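Local coordinates for type IV pilus biogenesis factor PilY1 (Pseudomonas aeruginosa, PDB 3HX6), which primes type IV pilus assembly, supports twitching motility and host-cell adhesion, and probably regulates pilus retraction through calcium binding and release, at residues K82-R87 against W151-I156; Q313-A318 against I371-T376; D497-G502 against S506-S511. The protein carries 3 engineered substitutions. All blocks are in the same frame, centred on the assembly; numbering follows the deposited sequence.

In the fold
All three contacts lie in the C-terminal domain of PilY1, interactions 1 and 2 within its beta-propeller, and they share no strand or loop; their centres lie 36 to 37 Å apart. Interactions 1 and 2 are both buried, on opposite sides of the chain's centre, yet differ in chemistry. In interaction 1 a single arginine carries polar bonding from a loop to strand 150-158, whereas interaction 2 is apolar packing between strands 307-317 and 367-373 of different sheets. Interaction 3 lies farthest from the centre of the chain, about 28 Å, and closes an excursion of the chain on itself: its serine and aspartate bonds are buried, its lysine is exposed, and a second subunit adjoins it.

Interaction 1 (K82-R87 against W151-I156); sequences KTRAPR and WHTVLI
R84 sends CG anti to its own N (chi1 176°) and bends at chi3 (56°), which carries the guanidinium from the loop 82-87 to the strand 151-156, where T153 presents OG1. The two side chains approach head-on and meet at the edge of the flat group: T153 OG1 lies in the guanidinium plane, 2.7 Å from R84 NH1, and the N-H points almost straight at it (168°). R84 NH2 adds a weak, bent bond to T153 OG1, 3.4 Å long. T153 CG2 lies 4.0 Å from R84 NH1. Because the CA atoms of R84 and T153 are 11.2 Å apart, the long side chain alone bridges the gap. The contact joins the loop between helix 74-82 and strand 87-91 to the second strand of the four-stranded antiparallel sheet 141-184; such sheets are the blades of a beta-propeller, and the loop leads into strand 87-91 of the adjoining four-stranded sheet. Several further bonds fix the rotation of the buried guanidinium: NE donates to G56 O, NH1 also bonds T172 O, and NH2 reaches K57 O weakly. Since T153 OG1 accepts from R84 NH1, its own proton is probably passed to D144 OD1, and that carboxylate would probably make the hydroxyl a better acceptor for the arginine.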
loop_
_atom_site.group_PDB
_atom_site.type_symbol
_atom_site.label_atom_id
_atom_site.label_comp_id
_atom_site.label_asym_id
_atom_site.label_seq_id
_atom_site.Cartn_x
_atom_site.Cartn_y
_atom_site.Cartn_z
ATOM N N LYS A 82 10.021 11.242 6.897
ATOM C CA LYS A 82 9.940 9.795 7.075
ATOM C C LYS A 82 10.044 9.487 8.562
ATOM O O LYS A 82 9.478 8.511 9.050
ATOM C CB LYS A 82 11.082 9.095 6.342
ATOM C CG LYS A 82 10.897 8.966 4.846
ATOM C CD LYS A 82 12.132 8.333 4.220
ATOM C CE LYS A 82 11.906 8.000 2.756
ATOM N NZ LYS A 82 10.850 6.963 2.591
ATOM N N THR A 83 10.772 10.341 9.272
ATOM C CA THR A 83 10.990 10.184 10.704
ATOM C C THR A 83 10.176 11.158 11.559
ATOM O O THR A 83 10.400 11.269 12.767
ATOM C CB THR A 83 12.491 10.354 11.037
ATOM O OG1 THR A 83 12.665 10.466 12.455
ATOM C CG2 THR A 83 13.053 11.592 10.356
ATOM N N ARG A 84 9.228 11.859 10.941
ATOM C CA ARG A 84 8.404 12.810 11.681
ATOM C C ARG A 84 7.409 12.102 12.597
ATOM O O ARG A 84 6.761 11.131 12.199
ATOM C CB ARG A 84 7.649 13.732 10.716
ATOM C CG ARG A 84 6.690 14.697 11.406
ATOM C CD ARG A 84 6.192 15.771 10.454
ATOM N NE ARG A 84 5.562 15.217 9.258
ATOM C CZ ARG A 84 5.126 15.955 8.243
ATOM N NH1 ARG A 84 5.252 17.272 8.286
ATOM N NH2 ARG A 84 4.573 15.380 7.186
ATOM N N ALA A 85 7.290 12.594 13.826
ATOM C CA ALA A 85 6.370 12.007 14.793
ATOM C C ALA A 85 4.931 12.235 14.340
ATOM O O ALA A 85 4.467 13.371 14.271
ATOM C CB ALA A 85 6.591 12.619 16.172
ATOM N N PRO A 86 4.210 11.152 14.019
ATOM C CA PRO A 86 2.817 11.224 13.566
ATOM C C PRO A 86 1.887 11.987 14.510
ATOM O O PRO A 86 2.020 11.915 15.733
ATOM C CB PRO A 86 2.426 9.756 13.435
ATOM C CG PRO A 86 3.716 9.109 13.033
ATOM C CD PRO A 86 4.702 9.763 13.972
ATOM N N ARG A 87 0.945 12.718 13.923
ATOM C CA ARG A 87 -0.022 13.498 14.682
ATOM C C ARG A 87 -1.353 13.522 13.947
ATOM O O ARG A 87 -1.396 13.568 12.718
ATOM C CB ARG A 87 0.473 14.935 14.870
ATOM C CG ARG A 87 1.613 15.096 15.862
ATOM C CD ARG A 87 1.132 14.889 17.291
ATOM N NE ARG A 87 2.189 15.136 18.268
ATOM C CZ ARG A 87 3.269 14.375 18.420
ATOM N NH1 ARG A 87 3.446 13.304 17.658
ATOM N NH2 ARG A 87 4.176 14.688 19.335
ATOM N N TRP A 151 9.313 23.713 1.552
ATOM C CA TRP A 151 8.133 22.884 1.703
ATOM C C TRP A 151 7.739 22.887 3.170
ATOM O O TRP A 151 8.598 22.933 4.047
ATOM C CB TRP A 151 8.416 21.453 1.243
ATOM C CG TRP A 151 8.447 21.328 -0.236
ATOM C CD1 TRP A 151 9.546 21.337 -1.039
ATOM C CD2 TRP A 151 7.314 21.230 -1.101
ATOM N NE1 TRP A 151 9.169 21.251 -2.357
ATOM C CE2 TRP A 151 7.803 21.185 -2.424
ATOM C CE3 TRP A 151 5.930 21.180 -0.886
ATOM C CZ2 TRP A 151 6.956 21.092 -3.534
ATOM C CZ3 TRP A 151 5.083 21.088 -1.995
ATOM C CH2 TRP A 151 5.604 21.045 -3.299
ATOM N N HIS A 152 6.436 22.854 3.422
ATOM C CA HIS A 152 5.894 22.846 4.778
ATOM C C HIS A 152 4.673 21.957 4.740
ATOM O O HIS A 152 4.147 21.656 3.662
ATOM C CB HIS A 152 5.392 24.231 5.196
ATOM C CG HIS A 152 6.395 25.326 5.033
ATOM N ND1 HIS A 152 7.216 25.741 6.060
ATOM C CD2 HIS A 152 6.706 26.096 3.964
ATOM C CE1 HIS A 152 7.990 26.721 5.629
ATOM N NE2 HIS A 152 7.701 26.956 4.362
ATOM N N THR A 153 4.229 21.531 5.916
ATOM C CA THR A 153 3.006 20.758 6.016
ATOM C C THR A 153 2.121 21.749 6.748
ATOM O O THR A 153 2.475 22.237 7.827
ATOM C CB THR A 153 3.156 19.482 6.854
ATOM O OG1 THR A 153 4.070 18.586 6.206
ATOM C CG2 THR A 153 1.804 18.793 6.985
ATOM N N VAL A 154 0.990 22.084 6.147
ATOM C CA VAL A 154 0.100 23.053 6.756
ATOM C C VAL A 154 -1.222 22.424 7.165
ATOM O O VAL A 154 -1.579 21.344 6.703
ATOM C CB VAL A 154 -0.175 24.229 5.784
ATOM C CG1 VAL A 154 -1.020 23.747 4.601
ATOM C CG2 VAL A 154 -0.880 25.356 6.511
ATOM N N LEU A 155 -1.930 23.112 8.051
ATOM C CA LEU A 155 -3.229 22.671 8.526
ATOM C C LEU A 155 -4.143 23.883 8.433
ATOM O O LEU A 155 -3.831 24.945 8.960
ATOM C CB LEU A 155 -3.139 22.172 9.978
ATOM C CG LEU A 155 -4.450 21.723 10.637
ATOM C CD1 LEU A 155 -4.158 20.807 11.816
ATOM C CD2 LEU A 155 -5.246 22.939 11.080
ATOM N N ILE A 156 -5.256 23.730 7.727
ATOM C CA ILE A 156 -6.203 24.814 7.582
ATOM C C ILE A 156 -7.463 24.464 8.373
ATOM O O ILE A 156 -8.063 23.412 8.172
ATOM C CB ILE A 156 -6.552 25.070 6.089
ATOM C CG1 ILE A 156 -5.304 25.551 5.332
ATOM C CG2 ILE A 156 -7.604 26.163 5.974
ATOM C CD1 ILE A 156 -4.249 24.517 5.141
#

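Interaction 2 (Q313-A318 against I371-T376); sequences QPLYSA and IWDQQT
I371 and L315 bury the most surface here, followed by Y316, and the isoleucine is the piece that meets both of the others. Its two branches divide the work. CG2 turns to L315, packing 4.0 Å from L315 CG and equally close to L315 CD2, the two side chains running alongside one another in opposing senses. The other branch, CG1, stands beside the isoleucine's own N (chi1 -57°) and carries CD1 to the aromatic ring of Y316. The isoleucine lies crosswise to the tyrosine, with I371 CD1 over one ring face, 3.8 Å from the ring centroid of Y316 and 24° off the normal. This is a CH-pi contact displaced toward the rim: the shortest approach is from I371 CD1 to Y316 CD2, 3.5 Å.

The other methyl of the leucine, L315 CD1, packs on CB and CG of the buried D373, 3.9 Å from D373 CG. D373 finds its polar partners elsewhere: OD2 accepts from Y269 OH and forms a salt bridge with R279, while D373 OD1 receives Q375 N at 3.1 Å in an Asx turn that bends the chain as strand 367-373 ends. The D373 side chain is about 10 Å from that of D266, a ligand of the calcium ion.

L315 and Y316 both face L277, a classic beta bulge in strand 307-317, the outer strand of a four-stranded antiparallel propeller blade whose first two strands flank the calcium loop. The other partner strand, 367-373, is third in the mixed sheet, beside 343-348, whose V345 touches both L315 and D373 and whose F347 touches I371.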
loop_
_atom_site.group_PDB
_atom_site.type_symbol
_atom_site.label_atom_id
_atom_site.label_comp_id
_atom_site.label_asym_id
_atom_site.label_seq_id
_atom_site.Cartn_x
_atom_site.Cartn_y
_atom_site.Cartn_z
ATOM N N GLN A 313 -22.039 32.148 -15.884
ATOM C CA GLN A 313 -23.132 31.187 -15.878
ATOM C C GLN A 313 -22.638 29.930 -15.171
ATOM O O GLN A 313 -21.499 29.508 -15.372
ATOM C CB GLN A 313 -23.529 30.814 -17.307
ATOM C CG GLN A 313 -24.740 29.883 -17.395
ATOM C CD GLN A 313 -24.907 29.279 -18.780
ATOM O OE1 GLN A 313 -24.323 29.762 -19.759
ATOM N NE2 GLN A 313 -25.713 28.223 -18.874
ATOM N N PRO A 314 -23.483 29.315 -14.332
ATOM C CA PRO A 314 -23.044 28.099 -13.641
ATOM C C PRO A 314 -23.098 26.919 -14.605
ATOM O O PRO A 314 -23.870 26.928 -15.569
ATOM C CB PRO A 314 -24.053 27.970 -12.502
ATOM C CG PRO A 314 -25.321 28.524 -13.132
ATOM C CD PRO A 314 -24.808 29.754 -13.856
ATOM N N LEU A 315 -22.267 25.912 -14.364
ATOM C CA LEU A 315 -22.263 24.734 -15.222
ATOM C C LEU A 315 -23.640 24.085 -15.161
ATOM O O LEU A 315 -24.126 23.523 -16.145
ATOM C CB LEU A 315 -21.227 23.719 -14.730
ATOM C CG LEU A 315 -21.121 22.409 -15.516
ATOM C CD1 LEU A 315 -20.375 22.659 -16.837
ATOM C CD2 LEU A 315 -20.371 21.381 -14.686
ATOM N N TYR A 316 -24.262 24.180 -13.991
ATOM C CA TYR A 316 -25.556 23.559 -13.753
ATOM C C TYR A 316 -26.220 24.161 -12.507
ATOM O O TYR A 316 -25.545 24.729 -11.645
ATOM C CB TYR A 316 -25.326 22.053 -13.550
ATOM C CG TYR A 316 -26.568 21.198 -13.541
ATOM C CD1 TYR A 316 -27.177 20.816 -12.343
ATOM C CD2 TYR A 316 -27.152 20.785 -14.740
ATOM C CE1 TYR A 316 -28.348 20.039 -12.343
ATOM C CE2 TYR A 316 -28.315 20.014 -14.751
ATOM C CZ TYR A 316 -28.906 19.646 -13.558
ATOM O OH TYR A 316 -30.054 18.883 -13.591
ATOM N N SER A 317 -27.544 24.057 -12.432
ATOM C CA SER A 317 -28.298 24.538 -11.273
ATOM C C SER A 317 -29.206 23.387 -10.859
ATOM O O SER A 317 -30.140 23.024 -11.581
ATOM C CB SER A 317 -29.129 25.767 -11.629
ATOM O OG SER A 317 -28.297 26.882 -11.878
ATOM N N ALA A 318 -28.913 22.815 -9.696
ATOM C CA ALA A 318 -29.646 21.674 -9.167
ATOM C C ALA A 318 -30.990 21.976 -8.513
ATOM O O ALA A 318 -31.078 22.772 -7.580
ATOM C CB ALA A 318 -28.753 20.914 -8.170
ATOM N N ILE A 371 -22.562 15.825 -14.580
ATOM C CA ILE A 371 -22.719 16.770 -15.683
ATOM C C ILE A 371 -21.493 16.865 -16.591
ATOM O O ILE A 371 -20.368 17.019 -16.131
ATOM C CB ILE A 371 -23.025 18.189 -15.156
ATOM C CG1 ILE A 371 -24.277 18.165 -14.281
ATOM C CG2 ILE A 371 -23.206 19.152 -16.333
ATOM C CD1 ILE A 371 -25.531 17.704 -14.995
ATOM N N TRP A 372 -21.721 16.802 -17.894
ATOM C CA TRP A 372 -20.623 16.871 -18.844
ATOM C C TRP A 372 -20.128 18.291 -19.091
ATOM O O TRP A 372 -20.870 19.130 -19.587
ATOM C CB TRP A 372 -21.054 16.254 -20.173
ATOM C CG TRP A 372 -19.945 16.042 -21.159
ATOM C CD1 TRP A 372 -18.606 16.225 -20.952
ATOM C CD2 TRP A 372 -20.078 15.534 -22.492
ATOM N NE1 TRP A 372 -17.901 15.859 -22.070
ATOM C CE2 TRP A 372 -18.778 15.429 -23.030
ATOM C CE3 TRP A 372 -21.172 15.154 -23.281
ATOM C CZ2 TRP A 372 -18.538 14.955 -24.329
ATOM C CZ3 TRP A 372 -20.936 14.683 -24.577
ATOM C CH2 TRP A 372 -19.627 14.590 -25.084
ATOM N N ASP A 373 -18.882 18.560 -18.717
ATOM C CA ASP A 373 -18.275 19.862 -18.981
ATOM C C ASP A 373 -17.423 19.550 -20.213
ATOM O O ASP A 373 -16.410 18.873 -20.102
ATOM C CB ASP A 373 -17.364 20.300 -17.831
ATOM C CG ASP A 373 -16.754 21.671 -18.066
ATOM O OD1 ASP A 373 -16.874 22.186 -19.202
ATOM O OD2 ASP A 373 -16.151 22.231 -17.124
ATOM N N GLN A 374 -17.840 20.028 -21.383
ATOM C CA GLN A 374 -17.110 19.740 -22.617
ATOM C C GLN A 374 -16.035 20.753 -22.982
ATOM O O GLN A 374 -15.365 20.608 -24.006
ATOM C CB GLN A 374 -18.084 19.643 -23.789
ATOM C CG GLN A 374 -19.326 18.833 -23.511
ATOM C CD GLN A 374 -20.134 18.607 -24.771
ATOM O OE1 GLN A 374 -21.351 18.475 -24.726
ATOM N NE2 GLN A 374 -19.451 18.553 -25.904
ATOM N N GLN A 375 -15.864 21.770 -22.149
ATOM C CA GLN A 375 -14.890 22.826 -22.430
ATOM C C GLN A 375 -13.811 22.872 -21.360
ATOM O O GLN A 375 -13.677 23.864 -20.655
ATOM C CB GLN A 375 -15.614 24.170 -22.485
ATOM C CG GLN A 375 -16.789 24.183 -23.446
ATOM C CD GLN A 375 -17.552 25.493 -23.403
ATOM O OE1 GLN A 375 -18.329 25.748 -22.480
ATOM N NE2 GLN A 375 -17.319 26.338 -24.394
ATOM N N THR A 376 -13.031 21.801 -21.261
ATOM C CA THR A 376 -11.994 21.696 -20.241
ATOM C C THR A 376 -10.574 21.690 -20.798
ATOM O O THR A 376 -9.646 21.240 -20.133
ATOM C CB THR A 376 -12.192 20.410 -19.422
ATOM O OG1 THR A 376 -12.078 19.278 -20.293
ATOM C CG2 THR A 376 -13.577 20.397 -18.767
#

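Interaction 3 (D497-G502 against S506-S511); sequences DLARQG and SKSDYS
S508 points its hydroxyl into the N-H groups of L498 and A499, while its neighbour K507 lays its chain over the face of the Q501 amide. A chi1 of -65° leaves S508 OG beside its own N and aimed at the backbone of 497-502. L498 N donates at 2.7 Å to S508 OG, although the bond is bent (130°), and A499 N donates to the same S508 OG at 3.2 Å. The side chains of L498 and A499 also pack on the serine, and L498 CD1 lies 3.6 Å from S508 O.

The lysine chain runs athwart the glutamine, K507 CD standing 3.4 Å above Q501 CD, while K507 CB rests on the methyl of A499, CB to CB 3.9 Å. Bending at chi2 (-59°) folds the glutamine back so that its NE2 bonds A499 O.

The two segments are arms in the later part of the long connection between strands 477-483 and 510-511: the chain reverses after G502, and the second arm opens with a 3-10 segment, 506-508, before strand 510-511. D497 ties down the first arm: its OD1 accepts Q501 N through the syn lone pair, and D497 OD2 takes G502 N at 2.8 Å from above the carboxylate plane. F405 of strand 392-405 packs against both L498 and A499, and R410 NE bonds L498 O. Q501 faces the second subunit as well, where its side chain packs on Y63 of that neighbouring chain.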
loop_
_atom_site.group_PDB
_atom_site.type_symbol
_atom_site.label_atom_id
_atom_site.label_comp_id
_atom_site.label_asym_id
_atom_site.label_seq_id
_atom_site.Cartn_x
_atom_site.Cartn_y
_atom_site.Cartn_z
ATOM N N ASP A 497 -15.723 -5.443 -1.756
ATOM C CA ASP A 497 -15.530 -6.788 -1.252
ATOM C C ASP A 497 -16.394 -6.775 -0.000
ATOM O O ASP A 497 -15.933 -6.417 1.079
ATOM C CB ASP A 497 -14.078 -7.067 -0.862
ATOM C CG ASP A 497 -13.945 -8.329 -0.022
ATOM O OD1 ASP A 497 -14.700 -9.293 -0.285
ATOM O OD2 ASP A 497 -13.096 -8.364 0.894
ATOM N N LEU A 498 -17.660 -7.139 -0.154
ATOM C CA LEU A 498 -18.592 -7.151 0.967
ATOM C C LEU A 498 -18.485 -8.422 1.794
ATOM O O LEU A 498 -19.007 -8.495 2.904
ATOM C CB LEU A 498 -20.022 -7.020 0.445
ATOM C CG LEU A 498 -20.327 -5.772 -0.382
ATOM C CD1 LEU A 498 -21.735 -5.867 -0.949
ATOM C CD2 LEU A 498 -20.181 -4.534 0.498
ATOM N N ALA A 499 -17.802 -9.419 1.243
ATOM C CA ALA A 499 -17.658 -10.712 1.895
ATOM C C ALA A 499 -16.419 -10.872 2.770
ATOM O O ALA A 499 -16.123 -11.978 3.218
ATOM C CB ALA A 499 -17.685 -11.803 0.840
ATOM N N ARG A 500 -15.704 -9.781 3.022
ATOM C CA ARG A 500 -14.492 -9.840 3.835
ATOM C C ARG A 500 -13.527 -10.898 3.295
ATOM O O ARG A 500 -12.933 -11.657 4.064
ATOM C CB ARG A 500 -14.835 -10.171 5.293
ATOM C CG ARG A 500 -15.595 -9.083 6.028
ATOM C CD ARG A 500 -15.792 -9.448 7.485
ATOM N NE ARG A 500 -16.511 -8.405 8.205
ATOM C CZ ARG A 500 -16.882 -8.488 9.478
ATOM N NH1 ARG A 500 -16.603 -9.575 10.189
ATOM N NH2 ARG A 500 -17.537 -7.480 10.040
ATOM N N GLN A 501 -13.373 -10.944 1.977
ATOM C CA GLN A 501 -12.489 -11.911 1.338
ATOM C C GLN A 501 -11.052 -11.419 1.193
ATOM O O GLN A 501 -10.123 -12.219 1.081
ATOM C CB GLN A 501 -13.023 -12.273 -0.050
ATOM C CG GLN A 501 -14.329 -13.029 -0.030
ATOM C CD GLN A 501 -14.218 -14.327 0.732
ATOM O OE1 GLN A 501 -13.490 -15.232 0.328
ATOM N NE2 GLN A 501 -14.928 -14.423 1.850
ATOM N N GLY A 502 -10.867 -10.103 1.198
ATOM C CA GLY A 502 -9.528 -9.569 1.028
ATOM C C GLY A 502 -9.341 -9.251 -0.442
ATOM O O GLY A 502 -8.311 -8.732 -0.863
ATOM N N SER A 506 -17.063 -12.466 -6.923
ATOM C CA SER A 506 -18.499 -12.726 -7.013
ATOM C C SER A 506 -19.214 -12.986 -5.688
ATOM O O SER A 506 -20.440 -12.901 -5.624
ATOM C CB SER A 506 -18.754 -13.905 -7.956
ATOM O OG SER A 506 -18.230 -15.101 -7.412
ATOM N N LYS A 507 -18.464 -13.318 -4.640
ATOM C CA LYS A 507 -19.068 -13.563 -3.336
ATOM C C LYS A 507 -19.756 -12.296 -2.820
ATOM O O LYS A 507 -20.588 -12.350 -1.909
ATOM C CB LYS A 507 -18.007 -13.993 -2.327
ATOM C CG LYS A 507 -17.564 -15.445 -2.426
ATOM C CD LYS A 507 -16.554 -15.758 -1.323
ATOM C CE LYS A 507 -16.232 -17.238 -1.252
ATOM N NZ LYS A 507 -15.689 -17.726 -2.541
ATOM N N SER A 508 -19.405 -11.153 -3.400
ATOM C CA SER A 508 -19.991 -9.889 -2.975
ATOM C C SER A 508 -21.142 -9.423 -3.853
ATOM O O SER A 508 -21.776 -8.409 -3.566
ATOM C CB SER A 508 -18.913 -8.808 -2.922
ATOM O OG SER A 508 -17.952 -9.113 -1.930
ATOM N N ASP A 509 -21.420 -10.160 -4.923
ATOM C CA ASP A 509 -22.511 -9.778 -5.808
ATOM C C ASP A 509 -23.855 -10.167 -5.211
ATOM O O ASP A 509 -23.917 -10.937 -4.257
ATOM C CB ASP A 509 -22.328 -10.409 -7.189
ATOM C CG ASP A 509 -21.164 -9.800 -7.948
ATOM O OD1 ASP A 509 -20.766 -8.667 -7.596
ATOM O OD2 ASP A 509 -20.657 -10.441 -8.896
ATOM N N TYR A 510 -24.927 -9.624 -5.774
ATOM C CA TYR A 510 -26.261 -9.896 -5.270
ATOM C C TYR A 510 -27.212 -10.325 -6.376
ATOM O O TYR A 510 -27.119 -9.857 -7.516
ATOM C CB TYR A 510 -26.787 -8.645 -4.551
ATOM C CG TYR A 510 -28.230 -8.704 -4.118
ATOM C CD1 TYR A 510 -29.252 -8.312 -4.980
ATOM C CD2 TYR A 510 -28.579 -9.144 -2.840
ATOM C CE1 TYR A 510 -30.585 -8.352 -4.583
ATOM C CE2 TYR A 510 -29.912 -9.190 -2.432
ATOM C CZ TYR A 510 -30.907 -8.792 -3.307
ATOM O OH TYR A 510 -32.225 -8.829 -2.920
ATOM N N SER A 511 -28.121 -11.232 -6.039
ATOM C CA SER A 511 -29.091 -11.724 -7.007
ATOM C C SER A 511 -30.308 -10.805 -7.041
ATOM O O SER A 511 -31.176 -10.869 -6.172
ATOM C CB SER A 511 -29.514 -13.150 -6.648
ATOM O OG SER A 511 -30.414 -13.667 -7.608
HETATM O O HOH W 1 -15.835 -10.385 -2.521
HETATM O O HOH W 2 -13.214 -15.498 -2.075
#